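Local coordinates for protein fimbrin (Schizosaccharomyces pombe, PDB 1RT8) that binds actin filaments and crosslinks them through two actin-binding regions built from calponin-homology domains, serving cell polarity and cytokinesis in fission yeast, at residues S55-D60 with G122-I127; K164-W169 with L250-V255; Y196-N201 with A211-T216; Q220-V225 with A242-N247. One frame throughout, in Å; residues are numbered along the deposited sequence.

Contact 1 (S55-D60 with G122-I127)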
loop_
_atom_site.group_PDB
_atom_site.type_symbol
_atom_site.label_atom_id
_atom_site.label_comp_id
_atom_site.label_asym_id
_atom_site.label_seq_id
_atom_site.Cartn_x
_atom_site.Cartn_y
_atom_site.Cartn_z
ATOM N N SER A 55 -0.050 1.389 14.376
ATOM C CA SER A 55 0.694 0.186 14.007
ATOM C C SER A 55 -0.245 -1.014 14.040
ATOM O O SER A 55 -0.168 -1.899 13.181
ATOM C CB SER A 55 1.867 -0.055 14.975
ATOM O OG SER A 55 2.900 0.897 14.785
ATOM N N LYS A 56 -1.120 -1.042 15.043
ATOM C CA LYS A 56 -2.096 -2.121 15.181
ATOM C C LYS A 56 -3.090 -2.082 14.012
ATOM O O LYS A 56 -3.432 -3.117 13.436
ATOM C CB LYS A 56 -2.855 -1.987 16.509
ATOM C CG LYS A 56 -2.017 -2.233 17.759
ATOM C CD LYS A 56 -1.688 -3.704 17.922
ATOM C CE LYS A 56 -1.002 -3.977 19.273
ATOM N NZ LYS A 56 -0.852 -5.446 19.496
ATOM N N LEU A 57 -3.555 -0.891 13.658
ATOM C CA LEU A 57 -4.496 -0.763 12.550
ATOM C C LEU A 57 -3.846 -1.280 11.259
ATOM O O LEU A 57 -4.479 -1.963 10.447
ATOM C CB LEU A 57 -4.912 0.701 12.389
ATOM C CG LEU A 57 -5.966 0.988 11.326
ATOM C CD1 LEU A 57 -7.263 0.266 11.686
ATOM C CD2 LEU A 57 -6.197 2.488 11.235
ATOM N N ILE A 58 -2.567 -0.966 11.086
ATOM C CA ILE A 58 -1.830 -1.418 9.916
ATOM C C ILE A 58 -1.779 -2.945 9.806
ATOM O O ILE A 58 -1.927 -3.495 8.713
ATOM C CB ILE A 58 -0.399 -0.875 9.948
ATOM C CG1 ILE A 58 -0.434 0.631 9.665
ATOM C CG2 ILE A 58 0.489 -1.656 8.967
ATOM C CD1 ILE A 58 0.916 1.289 9.695
ATOM N N ASN A 59 -1.550 -3.629 10.926
ATOM C CA ASN A 59 -1.495 -5.087 10.885
ATOM C C ASN A 59 -2.864 -5.729 10.728
ATOM O O ASN A 59 -2.960 -6.892 10.341
ATOM C CB ASN A 59 -0.792 -5.653 12.124
ATOM C CG ASN A 59 0.710 -5.730 11.947
ATOM O OD1 ASN A 59 1.203 -5.916 10.832
ATOM N ND2 ASN A 59 1.445 -5.601 13.042
ATOM N N ASP A 60 -3.922 -4.989 11.049
ATOM C CA ASP A 60 -5.278 -5.508 10.873
ATOM C C ASP A 60 -5.603 -5.398 9.380
ATOM O O ASP A 60 -6.179 -6.308 8.790
ATOM C CB ASP A 60 -6.292 -4.693 11.685
ATOM C CG ASP A 60 -7.737 -5.120 11.420
ATOM O OD1 ASP A 60 -8.503 -4.319 10.831
ATOM O OD2 ASP A 60 -8.106 -6.256 11.799
ATOM N N GLY A 122 -6.654 11.273 8.005
ATOM C CA GLY A 122 -6.412 11.006 6.602
ATOM C C GLY A 122 -5.684 9.680 6.457
ATOM O O GLY A 122 -6.023 8.860 5.605
ATOM N N LEU A 123 -4.677 9.472 7.300
ATOM C CA LEU A 123 -3.892 8.247 7.290
ATOM C C LEU A 123 -4.735 7.061 7.785
ATOM O O LEU A 123 -4.596 5.929 7.305
ATOM C CB LEU A 123 -2.658 8.429 8.170
ATOM C CG LEU A 123 -1.746 7.227 8.396
ATOM C CD1 LEU A 123 -1.270 6.650 7.075
ATOM C CD2 LEU A 123 -0.567 7.675 9.239
ATOM N N VAL A 124 -5.617 7.326 8.740
ATOM C CA VAL A 124 -6.485 6.278 9.266
ATOM C C VAL A 124 -7.360 5.724 8.148
ATOM O O VAL A 124 -7.486 4.503 7.981
ATOM C CB VAL A 124 -7.384 6.817 10.413
ATOM C CG1 VAL A 124 -8.614 5.917 10.603
ATOM C CG2 VAL A 124 -6.578 6.853 11.702
ATOM N N TRP A 125 -7.957 6.623 7.373
ATOM C CA TRP A 125 -8.814 6.210 6.272
ATOM C C TRP A 125 -8.023 5.420 5.228
ATOM O O TRP A 125 -8.492 4.377 4.747
ATOM C CB TRP A 125 -9.488 7.433 5.625
ATOM C CG TRP A 125 -10.108 7.130 4.295
ATOM C CD1 TRP A 125 -9.798 7.709 3.102
ATOM C CD2 TRP A 125 -11.088 6.119 4.008
ATOM N NE1 TRP A 125 -10.517 7.121 2.086
ATOM C CE2 TRP A 125 -11.315 6.140 2.615
ATOM C CE3 TRP A 125 -11.788 5.195 4.792
ATOM C CZ2 TRP A 125 -12.215 5.273 1.989
ATOM C CZ3 TRP A 125 -12.686 4.330 4.166
ATOM C CH2 TRP A 125 -12.887 4.378 2.778
ATOM N N GLN A 126 -6.821 5.884 4.887
ATOM C CA GLN A 126 -6.033 5.162 3.894
ATOM C C GLN A 126 -5.752 3.741 4.373
ATOM O O GLN A 126 -5.834 2.786 3.589
ATOM C CB GLN A 126 -4.712 5.883 3.600
ATOM C CG GLN A 126 -4.860 7.217 2.855
ATOM C CD GLN A 126 -5.536 7.071 1.491
ATOM O OE1 GLN A 126 -5.192 6.186 0.699
ATOM N NE2 GLN A 126 -6.497 7.948 1.211
ATOM N N ILE A 127 -5.425 3.599 5.659
ATOM C CA ILE A 127 -5.151 2.272 6.218
ATOM C C ILE A 127 -6.411 1.394 6.181
ATOM O O ILE A 127 -6.346 0.236 5.756
ATOM C CB ILE A 127 -4.609 2.363 7.669
ATOM C CG1 ILE A 127 -3.268 3.111 7.668
ATOM C CG2 ILE A 127 -4.389 0.967 8.250
ATOM C CD1 ILE A 127 -2.645 3.287 9.045
#

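Contact 2 (K164-W169 with L250-V255)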
loop_
_atom_site.group_PDB
_atom_site.type_symbol
_atom_site.label_atom_id
_atom_site.label_comp_id
_atom_site.label_asym_id
_atom_site.label_seq_id
_atom_site.Cartn_x
_atom_site.Cartn_y
_atom_site.Cartn_z
ATOM N N LYS A 164 -12.691 0.037 -8.032
ATOM C CA LYS A 164 -12.831 -0.534 -9.364
ATOM C C LYS A 164 -13.161 -2.018 -9.406
ATOM O O LYS A 164 -13.387 -2.586 -10.475
ATOM C CB LYS A 164 -11.591 -0.219 -10.196
ATOM C CG LYS A 164 -11.507 1.266 -10.518
ATOM C CD LYS A 164 -10.238 1.638 -11.264
ATOM C CE LYS A 164 -10.146 3.151 -11.430
ATOM N NZ LYS A 164 -8.911 3.563 -12.147
ATOM N N ILE A 165 -13.194 -2.646 -8.239
ATOM C CA ILE A 165 -13.556 -4.055 -8.164
ATOM C C ILE A 165 -15.006 -4.130 -7.690
ATOM O O ILE A 165 -15.787 -4.962 -8.149
ATOM C CB ILE A 165 -12.658 -4.817 -7.163
ATOM C CG1 ILE A 165 -11.243 -4.945 -7.731
ATOM C CG2 ILE A 165 -13.243 -6.199 -6.877
ATOM C CD1 ILE A 165 -10.262 -5.613 -6.783
ATOM N N LEU A 166 -15.362 -3.235 -6.775
ATOM C CA LEU A 166 -16.706 -3.208 -6.225
ATOM C C LEU A 166 -17.762 -2.641 -7.183
ATOM O O LEU A 166 -18.892 -3.126 -7.218
ATOM C CB LEU A 166 -16.696 -2.443 -4.903
ATOM C CG LEU A 166 -15.932 -3.142 -3.765
ATOM C CD1 LEU A 166 -15.826 -2.227 -2.543
ATOM C CD2 LEU A 166 -16.657 -4.436 -3.404
ATOM N N LEU A 167 -17.395 -1.631 -7.969
ATOM C CA LEU A 167 -18.333 -1.035 -8.916
ATOM C C LEU A 167 -18.810 -2.050 -9.946
ATOM O O LEU A 167 -20.000 -2.132 -10.234
ATOM C CB LEU A 167 -17.698 0.161 -9.625
ATOM C CG LEU A 167 -17.570 1.408 -8.751
ATOM C CD1 LEU A 167 -16.854 2.504 -9.528
ATOM C CD2 LEU A 167 -18.955 1.869 -8.309
ATOM N N ARG A 168 -17.879 -2.815 -10.504
ATOM C CA ARG A 168 -18.231 -3.839 -11.481
ATOM C C ARG A 168 -19.165 -4.856 -10.816
ATOM O O ARG A 168 -20.141 -5.313 -11.409
ATOM C CB ARG A 168 -16.970 -4.556 -11.985
ATOM C CG ARG A 168 -15.932 -3.648 -12.640
ATOM C CD ARG A 168 -14.849 -4.483 -13.371
ATOM N NE ARG A 168 -13.831 -3.644 -14.008
ATOM C CZ ARG A 168 -12.736 -4.103 -14.611
ATOM N NH1 ARG A 168 -12.497 -5.404 -14.671
ATOM N NH2 ARG A 168 -11.870 -3.252 -15.160
ATOM N N TRP A 169 -18.851 -5.203 -9.575
ATOM C CA TRP A 169 -19.644 -6.158 -8.804
ATOM C C TRP A 169 -21.059 -5.625 -8.568
ATOM O O TRP A 169 -22.049 -6.273 -8.910
ATOM C CB TRP A 169 -18.968 -6.411 -7.458
ATOM C CG TRP A 169 -19.742 -7.296 -6.531
ATOM C CD1 TRP A 169 -19.873 -8.657 -6.607
ATOM C CD2 TRP A 169 -20.471 -6.887 -5.365
ATOM N NE1 TRP A 169 -20.631 -9.117 -5.558
ATOM C CE2 TRP A 169 -21.012 -8.054 -4.780
ATOM C CE3 TRP A 169 -20.721 -5.647 -4.759
ATOM C CZ2 TRP A 169 -21.786 -8.018 -3.617
ATOM C CZ3 TRP A 169 -21.494 -5.610 -3.602
ATOM C CH2 TRP A 169 -22.016 -6.791 -3.044
ATOM N N LEU A 250 -17.509 6.318 3.781
ATOM C CA LEU A 250 -18.414 5.461 4.532
ATOM C C LEU A 250 -19.232 4.563 3.613
ATOM O O LEU A 250 -19.497 3.415 3.952
ATOM C CB LEU A 250 -19.331 6.307 5.419
ATOM C CG LEU A 250 -18.570 7.182 6.421
ATOM C CD1 LEU A 250 -19.541 8.068 7.196
ATOM C CD2 LEU A 250 -17.772 6.301 7.363
ATOM N N ASN A 251 -19.625 5.073 2.447
ATOM C CA ASN A 251 -20.405 4.258 1.520
ATOM C C ASN A 251 -19.528 3.186 0.879
ATOM O O ASN A 251 -19.976 2.066 0.653
ATOM C CB ASN A 251 -21.070 5.135 0.446
ATOM C CG ASN A 251 -22.420 5.686 0.892
ATOM O OD1 ASN A 251 -23.413 4.952 0.952
ATOM N ND2 ASN A 251 -22.463 6.975 1.209
ATOM N N LEU A 252 -18.274 3.515 0.598
ATOM C CA LEU A 252 -17.367 2.539 0.012
ATOM C C LEU A 252 -17.133 1.406 1.015
ATOM O O LEU A 252 -17.191 0.229 0.665
ATOM C CB LEU A 252 -16.025 3.191 -0.331
ATOM C CG LEU A 252 -14.956 2.240 -0.874
ATOM C CD1 LEU A 252 -15.341 1.794 -2.280
ATOM C CD2 LEU A 252 -13.601 2.937 -0.900
ATOM N N ALA A 253 -16.876 1.767 2.266
ATOM C CA ALA A 253 -16.619 0.772 3.301
ATOM C C ALA A 253 -17.829 -0.149 3.458
ATOM O O ALA A 253 -17.687 -1.372 3.551
ATOM C CB ALA A 253 -16.287 1.466 4.621
ATOM N N PHE A 254 -19.015 0.450 3.486
ATOM C CA PHE A 254 -20.267 -0.289 3.596
ATOM C C PHE A 254 -20.318 -1.337 2.482
ATOM O O PHE A 254 -20.483 -2.527 2.749
ATOM C CB PHE A 254 -21.443 0.681 3.453
ATOM C CG PHE A 254 -22.789 0.015 3.365
ATOM C CD1 PHE A 254 -23.394 -0.521 4.498
ATOM C CD2 PHE A 254 -23.464 -0.051 2.150
ATOM C CE1 PHE A 254 -24.662 -1.113 4.423
ATOM C CE2 PHE A 254 -24.728 -0.638 2.061
ATOM C CZ PHE A 254 -25.329 -1.169 3.203
ATOM N N VAL A 255 -20.169 -0.892 1.234
ATOM C CA VAL A 255 -20.202 -1.797 0.088
ATOM C C VAL A 255 -19.116 -2.875 0.155
ATOM O O VAL A 255 -19.337 -4.017 -0.246
ATOM C CB VAL A 255 -20.035 -1.029 -1.248
ATOM C CG1 VAL A 255 -19.960 -2.016 -2.411
ATOM C CG2 VAL A 255 -21.198 -0.068 -1.443
#

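Contact 3 (Y196-N201 with A211-T216)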
loop_
_atom_site.group_PDB
_atom_site.type_symbol
_atom_site.label_atom_id
_atom_site.label_comp_id
_atom_site.label_asym_id
_atom_site.label_seq_id
_atom_site.Cartn_x
_atom_site.Cartn_y
_atom_site.Cartn_z
ATOM N N TYR A 196 -29.052 0.572 -3.382
ATOM C CA TYR A 196 -28.720 -0.301 -2.263
ATOM C C TYR A 196 -29.874 -1.283 -2.037
ATOM O O TYR A 196 -29.651 -2.485 -1.863
ATOM C CB TYR A 196 -28.494 0.526 -0.994
ATOM C CG TYR A 196 -27.115 1.161 -0.868
ATOM C CD1 TYR A 196 -26.942 2.325 -0.116
ATOM C CD2 TYR A 196 -25.991 0.584 -1.458
ATOM C CE1 TYR A 196 -25.694 2.902 0.050
ATOM C CE2 TYR A 196 -24.712 1.158 -1.297
ATOM C CZ TYR A 196 -24.578 2.319 -0.539
ATOM O OH TYR A 196 -23.347 2.912 -0.355
ATOM N N THR A 197 -31.103 -0.768 -2.048
ATOM C CA THR A 197 -32.290 -1.604 -1.853
ATOM C C THR A 197 -32.378 -2.715 -2.904
ATOM O O THR A 197 -32.651 -3.863 -2.574
ATOM C CB THR A 197 -33.579 -0.764 -1.912
ATOM O OG1 THR A 197 -33.608 0.144 -0.805
ATOM C CG2 THR A 197 -34.810 -1.661 -1.851
ATOM N N VAL A 198 -32.159 -2.374 -4.170
ATOM C CA VAL A 198 -32.213 -3.370 -5.234
ATOM C C VAL A 198 -31.070 -4.370 -5.046
ATOM O O VAL A 198 -31.259 -5.578 -5.200
ATOM C CB VAL A 198 -32.112 -2.702 -6.627
ATOM C CG1 VAL A 198 -32.069 -3.755 -7.712
ATOM C CG2 VAL A 198 -33.317 -1.789 -6.851
ATOM N N LEU A 199 -29.886 -3.865 -4.699
ATOM C CA LEU A 199 -28.727 -4.729 -4.473
ATOM C C LEU A 199 -29.024 -5.742 -3.365
ATOM O O LEU A 199 -28.854 -6.944 -3.549
ATOM C CB LEU A 199 -27.492 -3.892 -4.089
ATOM C CG LEU A 199 -26.263 -4.681 -3.603
ATOM C CD1 LEU A 199 -25.796 -5.644 -4.688
ATOM C CD2 LEU A 199 -25.142 -3.715 -3.216
ATOM N N LEU A 200 -29.470 -5.252 -2.215
ATOM C CA LEU A 200 -29.784 -6.132 -1.095
ATOM C C LEU A 200 -30.882 -7.149 -1.441
ATOM O O LEU A 200 -30.834 -8.304 -1.013
ATOM C CB LEU A 200 -30.204 -5.301 0.117
ATOM C CG LEU A 200 -29.111 -4.416 0.717
ATOM C CD1 LEU A 200 -29.615 -3.800 2.018
ATOM C CD2 LEU A 200 -27.862 -5.245 0.980
ATOM N N ASN A 201 -31.870 -6.714 -2.215
ATOM C CA ASN A 201 -32.958 -7.600 -2.613
ATOM C C ASN A 201 -32.453 -8.628 -3.620
ATOM O O ASN A 201 -32.956 -9.747 -3.694
ATOM C CB ASN A 201 -34.107 -6.786 -3.220
ATOM C CG ASN A 201 -35.150 -7.661 -3.888
ATOM O OD1 ASN A 201 -35.135 -7.847 -5.107
ATOM N ND2 ASN A 201 -36.054 -8.218 -3.088
ATOM N N ALA A 211 -39.532 -2.958 -0.836
ATOM C CA ALA A 211 -40.484 -2.058 -0.188
ATOM C C ALA A 211 -39.926 -0.652 0.080
ATOM O O ALA A 211 -40.643 0.336 -0.055
ATOM C CB ALA A 211 -40.984 -2.679 1.118
ATOM N N PRO A 212 -38.642 -0.542 0.474
ATOM C CA PRO A 212 -38.089 0.792 0.734
ATOM C C PRO A 212 -38.226 1.727 -0.471
ATOM O O PRO A 212 -38.299 2.948 -0.325
ATOM C CB PRO A 212 -36.630 0.496 1.079
ATOM C CG PRO A 212 -36.723 -0.845 1.740
ATOM C CD PRO A 212 -37.667 -1.588 0.830
ATOM N N LEU A 213 -38.254 1.148 -1.663
ATOM C CA LEU A 213 -38.395 1.945 -2.875
ATOM C C LEU A 213 -39.673 2.780 -2.807
ATOM O O LEU A 213 -39.752 3.856 -3.406
ATOM C CB LEU A 213 -38.424 1.033 -4.102
ATOM C CG LEU A 213 -37.117 0.289 -4.390
ATOM C CD1 LEU A 213 -37.293 -0.669 -5.570
ATOM C CD2 LEU A 213 -36.023 1.301 -4.679
ATOM N N GLN A 214 -40.653 2.292 -2.046
ATOM C CA GLN A 214 -41.944 2.965 -1.890
ATOM C C GLN A 214 -41.969 4.080 -0.837
ATOM O O GLN A 214 -42.952 4.820 -0.728
ATOM C CB GLN A 214 -43.028 1.934 -1.557
ATOM C CG GLN A 214 -43.069 0.752 -2.513
ATOM C CD GLN A 214 -43.077 1.186 -3.965
ATOM O OE1 GLN A 214 -43.834 2.079 -4.353
ATOM N NE2 GLN A 214 -42.234 0.547 -4.783
ATOM N N THR A 215 -40.899 4.191 -0.059
ATOM C CA THR A 215 -40.806 5.221 0.974
ATOM C C THR A 215 -40.368 6.513 0.294
ATOM O O THR A 215 -39.331 6.546 -0.362
ATOM C CB THR A 215 -39.764 4.824 2.045
ATOM O OG1 THR A 215 -40.144 3.570 2.632
ATOM C CG2 THR A 215 -39.669 5.890 3.131
ATOM N N THR A 216 -41.147 7.577 0.454
ATOM C CA THR A 216 -40.814 8.843 -0.188
ATOM C C THR A 216 -39.751 9.657 0.541
ATOM O O THR A 216 -38.903 10.273 -0.104
ATOM C CB THR A 216 -42.065 9.714 -0.387
ATOM O OG1 THR A 216 -42.615 10.065 0.887
ATOM C CG2 THR A 216 -43.107 8.949 -1.199
#

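Contact 4 (Q220-V225 with A242-N247)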
loop_
_atom_site.group_PDB
_atom_site.type_symbol
_atom_site.label_atom_id
_atom_site.label_comp_id
_atom_site.label_asym_id
_atom_site.label_seq_id
_atom_site.Cartn_x
_atom_site.Cartn_y
_atom_site.Cartn_z
ATOM N N GLN A 220 -35.752 8.437 5.611
ATOM C CA GLN A 220 -36.378 7.259 6.206
ATOM C C GLN A 220 -36.029 6.029 5.393
ATOM O O GLN A 220 -35.847 4.943 5.938
ATOM C CB GLN A 220 -37.902 7.399 6.252
ATOM C CG GLN A 220 -38.421 8.432 7.238
ATOM C CD GLN A 220 -39.934 8.571 7.174
ATOM O OE1 GLN A 220 -40.665 7.583 7.283
ATOM N NE2 GLN A 220 -40.411 9.800 6.997
ATOM N N ARG A 221 -35.948 6.195 4.080
ATOM C CA ARG A 221 -35.609 5.074 3.221
ATOM C C ARG A 221 -34.200 4.592 3.559
ATOM O O ARG A 221 -33.937 3.389 3.600
ATOM C CB ARG A 221 -35.672 5.495 1.755
ATOM C CG ARG A 221 -35.431 4.365 0.773
ATOM C CD ARG A 221 -35.321 4.931 -0.628
ATOM N NE ARG A 221 -36.482 5.760 -0.946
ATOM C CZ ARG A 221 -36.505 6.677 -1.906
ATOM N NH1 ARG A 221 -35.424 6.884 -2.648
ATOM N NH2 ARG A 221 -37.605 7.397 -2.119
ATOM N N ALA A 222 -33.301 5.540 3.804
ATOM C CA ALA A 222 -31.915 5.223 4.134
ATOM C C ALA A 222 -31.844 4.380 5.399
ATOM O O ALA A 222 -31.027 3.467 5.499
ATOM C CB ALA A 222 -31.116 6.504 4.327
ATOM N N GLU A 223 -32.697 4.702 6.366
ATOM C CA GLU A 223 -32.734 3.966 7.624
ATOM C C GLU A 223 -33.264 2.559 7.391
ATOM O O GLU A 223 -32.752 1.592 7.953
ATOM C CB GLU A 223 -33.616 4.696 8.636
ATOM C CG GLU A 223 -33.847 3.931 9.924
ATOM C CD GLU A 223 -32.556 3.546 10.621
ATOM O OE1 GLU A 223 -31.709 4.441 10.840
ATOM O OE2 GLU A 223 -32.395 2.352 10.956
ATOM N N GLN A 224 -34.288 2.450 6.553
ATOM C CA GLN A 224 -34.880 1.161 6.242
ATOM C C GLN A 224 -33.872 0.292 5.512
ATOM O O GLN A 224 -33.829 -0.918 5.720
ATOM C CB GLN A 224 -36.141 1.340 5.380
ATOM C CG GLN A 224 -37.368 1.775 6.174
ATOM C CD GLN A 224 -38.528 2.252 5.304
ATOM O OE1 GLN A 224 -38.693 1.820 4.163
ATOM N NE2 GLN A 224 -39.349 3.136 5.858
ATOM N N VAL A 225 -33.055 0.911 4.662
ATOM C CA VAL A 225 -32.042 0.173 3.912
ATOM C C VAL A 225 -31.012 -0.415 4.860
ATOM O O VAL A 225 -30.572 -1.558 4.685
ATOM C CB VAL A 225 -31.286 1.081 2.898
ATOM C CG1 VAL A 225 -29.953 0.427 2.490
ATOM C CG2 VAL A 225 -32.148 1.316 1.661
ATOM N N ALA A 242 -25.163 9.730 6.530
ATOM C CA ALA A 242 -23.952 9.600 5.721
ATOM C C ALA A 242 -24.322 9.075 4.336
ATOM O O ALA A 242 -23.660 9.382 3.344
ATOM C CB ALA A 242 -22.957 8.657 6.396
ATOM N N MET A 243 -25.384 8.280 4.274
ATOM C CA MET A 243 -25.841 7.731 3.007
ATOM C C MET A 243 -26.394 8.833 2.118
ATOM O O MET A 243 -25.975 8.993 0.969
ATOM C CB MET A 243 -26.943 6.693 3.217
ATOM C CG MET A 243 -27.438 6.109 1.900
ATOM S SD MET A 243 -28.852 5.005 2.054
ATOM C CE MET A 243 -28.122 3.675 2.910
ATOM N N VAL A 244 -27.353 9.577 2.661
ATOM C CA VAL A 244 -27.995 10.668 1.936
ATOM C C VAL A 244 -26.993 11.763 1.592
ATOM O O VAL A 244 -27.145 12.460 0.587
ATOM C CB VAL A 244 -29.143 11.271 2.769
ATOM C CG1 VAL A 244 -29.704 12.503 2.082
ATOM C CG2 VAL A 244 -30.236 10.234 2.950
ATOM N N ALA A 245 -25.972 11.913 2.429
ATOM C CA ALA A 245 -24.946 12.925 2.196
ATOM C C ALA A 245 -23.966 12.454 1.124
ATOM O O ALA A 245 -23.144 13.227 0.648
ATOM C CB ALA A 245 -24.203 13.220 3.490
ATOM N N GLY A 246 -24.054 11.180 0.752
ATOM C CA GLY A 246 -23.164 10.638 -0.264
ATOM C C GLY A 246 -21.698 10.571 0.133
ATOM O O GLY A 246 -20.812 10.786 -0.694
ATOM N N ASN A 247 -21.426 10.270 1.396
ATOM C CA ASN A 247 -20.046 10.181 1.851
ATOM C C ASN A 247 -19.335 9.045 1.116
ATOM O O ASN A 247 -19.659 7.867 1.298
ATOM C CB ASN A 247 -19.999 9.960 3.361
ATOM C CG ASN A 247 -18.614 10.162 3.926
ATOM O OD1 ASN A 247 -17.708 9.367 3.673
ATOM N ND2 ASN A 247 -18.435 11.238 4.683
#

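Contact 1 (S55-D60 with G122-I127)
I127 reaches across from one helix and is met by two residues of the other, L57 and I58, in a compact example of how a branched side chain can serve two neighbours at once. Its two arms divide the work. The CG2 methyl presses on L57, lying 3.5 Å from L57 CG, closer than carbons usually pack, while CD1 at the end of the longer arm sits 3.5 Å from I58 CG1. Both pairs of side chains meet at a slant, neither end-on nor side by side. With CG1 anti to the carbonyl carbon (chi1 -63°) and CG2 anti to the backbone N, the isoleucine spreads its arms to these separate targets. L57 points at the opposing helix, and its CD2 methyl continues past I127 to V124, 4.2 Å from V124 CG1. Cutting L57 back to an alanine removes CG and both methyls, which would probably leave V124 CG1 without its mate and I127 CG2 with a thinner contact, opening a gap between the helices.

The segments belong to helices 52-61 and 117-131 of the first calponin-homology domain and run nearly parallel, 21° apart, with axes 10.2 Å from each other. Helix 11-25 adds to the packing, placing H20 against L57 and F17 against V124, and M99 of helix 82-99 touches I58. K56 forms salt bridges elsewhere, to D28, D30 and E68. S61 OG, just past segment 55-60, is hydrogen-bonded to I127 O. Between the segments the chemistry is wholly apolar: buried, branched aliphatic groups meet by close fit and, probably, exclusion of water.

Contact 2 (K164-W169 with L250-V255)
V255 fits its CG1 methyl between L166 and W169 where two helices of the second calponin-homology domain, 162-176 and 248-261, cross at 67°. Such helix-on-helix packing makes up the core of this all-helical fold. The axes of the short segments stay 10.9 Å apart, so side chains must span the distance. V255 CG1 is 4.1 Å from L166 CB, and the two side chains run alongside one another, pointing opposite ways. Farther along, L166 carries its CD1 methyl to L252, which it meets at about a right angle. L252 CG lies anti to the backbone N (chi1 176°), turning this leucine's end toward L166.

The close-packed part centres on V255 CG1, which meets both CB and CD1 of L166 as well as W169; all four side chains are buried, at ordinary van der Waals distance. The other flank of helix 162-176 is the solvent side: K164 and R168 are exposed, and R168 touches F157 of helix 154-157. W169 belongs to the inner side. Its NE1 is hydrogen-bonded to the carbonyl O of P263, and F259 and H173 meet the indole edge-to-face. On the ring's far corner from that nitrogen, W169 CZ3 approaches V255 CG1 obliquely, 4.1 Å away.

Contact 3 (Y196-N201 with A211-T216)
Two torsions set up the meeting of T197 with P212 and L213. In T197, OG1 stands anti to the carbonyl carbon (chi1 -66°), which leaves the CG2 methyl anti to the backbone N and spreads both branches over the opposing loop. In L213, CG is likewise anti to the carbonyl carbon (chi1 -67°), and the side chain swings back toward the helix. The threonine and proline then cross at a slant: OG1 of T197 lies 3.6 Å from P212 CB, a van der Waals contact, while CG2 of T197 is 3.9 Å from P212 CD. The same methyl is 3.9 Å from L213 CG, and CD1 of L213 goes on to V198, 4.3 Å from V198 CG2.

The hydroxyl of T197 is buried but has a polar partner, being hydrogen-bonded to the carbonyl O of G193 in the preceding turn. A glycine at T197 would take away the methyl and hydroxyl that P212 and L213 rest on, and is likely to leave the G193 carbonyl without this bond. V225 of helix 218-230 also touches T197, and N228 touches P212. What results is a connecting loop folded back on its own helix, here joining helices 194-203 and 218-230 of the second calponin-homology domain.

Contact 4 (Q220-V225 with A242-N247)
A222 and M243 form the centre of this contact, a good illustration of how a small residue on one helix admits a long one from another. The M243 sulfur, SD, lies 3.5 Å from A222 CB and 3.7 Å from A222 CA, close to the backbone itself. The chain bends about the CG-SD bond (chi3 -67°), turning the terminal CE methyl to V225, 3.8 Å from V225 CG1, the two side chains meeting at an angle. V244 adds a marginal touch, its CG2 reaching A222 CB at 4.1 Å.

Around this first shell, Y196 touches both V225 and M243, and L226 and L238 also pack on the methionine. P240 lies against A222. Farther out, polar side chains of helix 218-230 are held in place: R221 donates to the carbonyl oxygens of T215 and D192, and E223 forms a salt bridge with R235. After M243 and V244 the chain closes its helical turn with a Schellman motif at G246, whose phi is positive; N247 then caps the next helix through OD1. Short helix 240-244 is thus packed on helix 218-230, with helix 194-203 beside them both and helix 248-261 starting directly after the N247 cap.

How the contacts relate
All four contacts are largely buried, but their settings differ. Contact 1 lies in the first calponin-homology domain, its centre about 11 Å from the centre of the chain, whereas contacts 2, 3 and 4 share the second, and the centre of contact 3 is the farthest out, at about 35 Å. Every touching residue of contacts 1 and 2 is buried; L213 in contact 3 and V244 in contact 4 are partly exposed. Contacts 1 and 2 join long helices through hydrocarbon groups, while in contact 3 a hydroxyl, that of T197, takes part. W125 packs on L252 between contacts 1 and 2, Y196 probably hydrogen-bonds N251 of contact 2, and T215 links contact 3 to R221 and Q224 of contact 4.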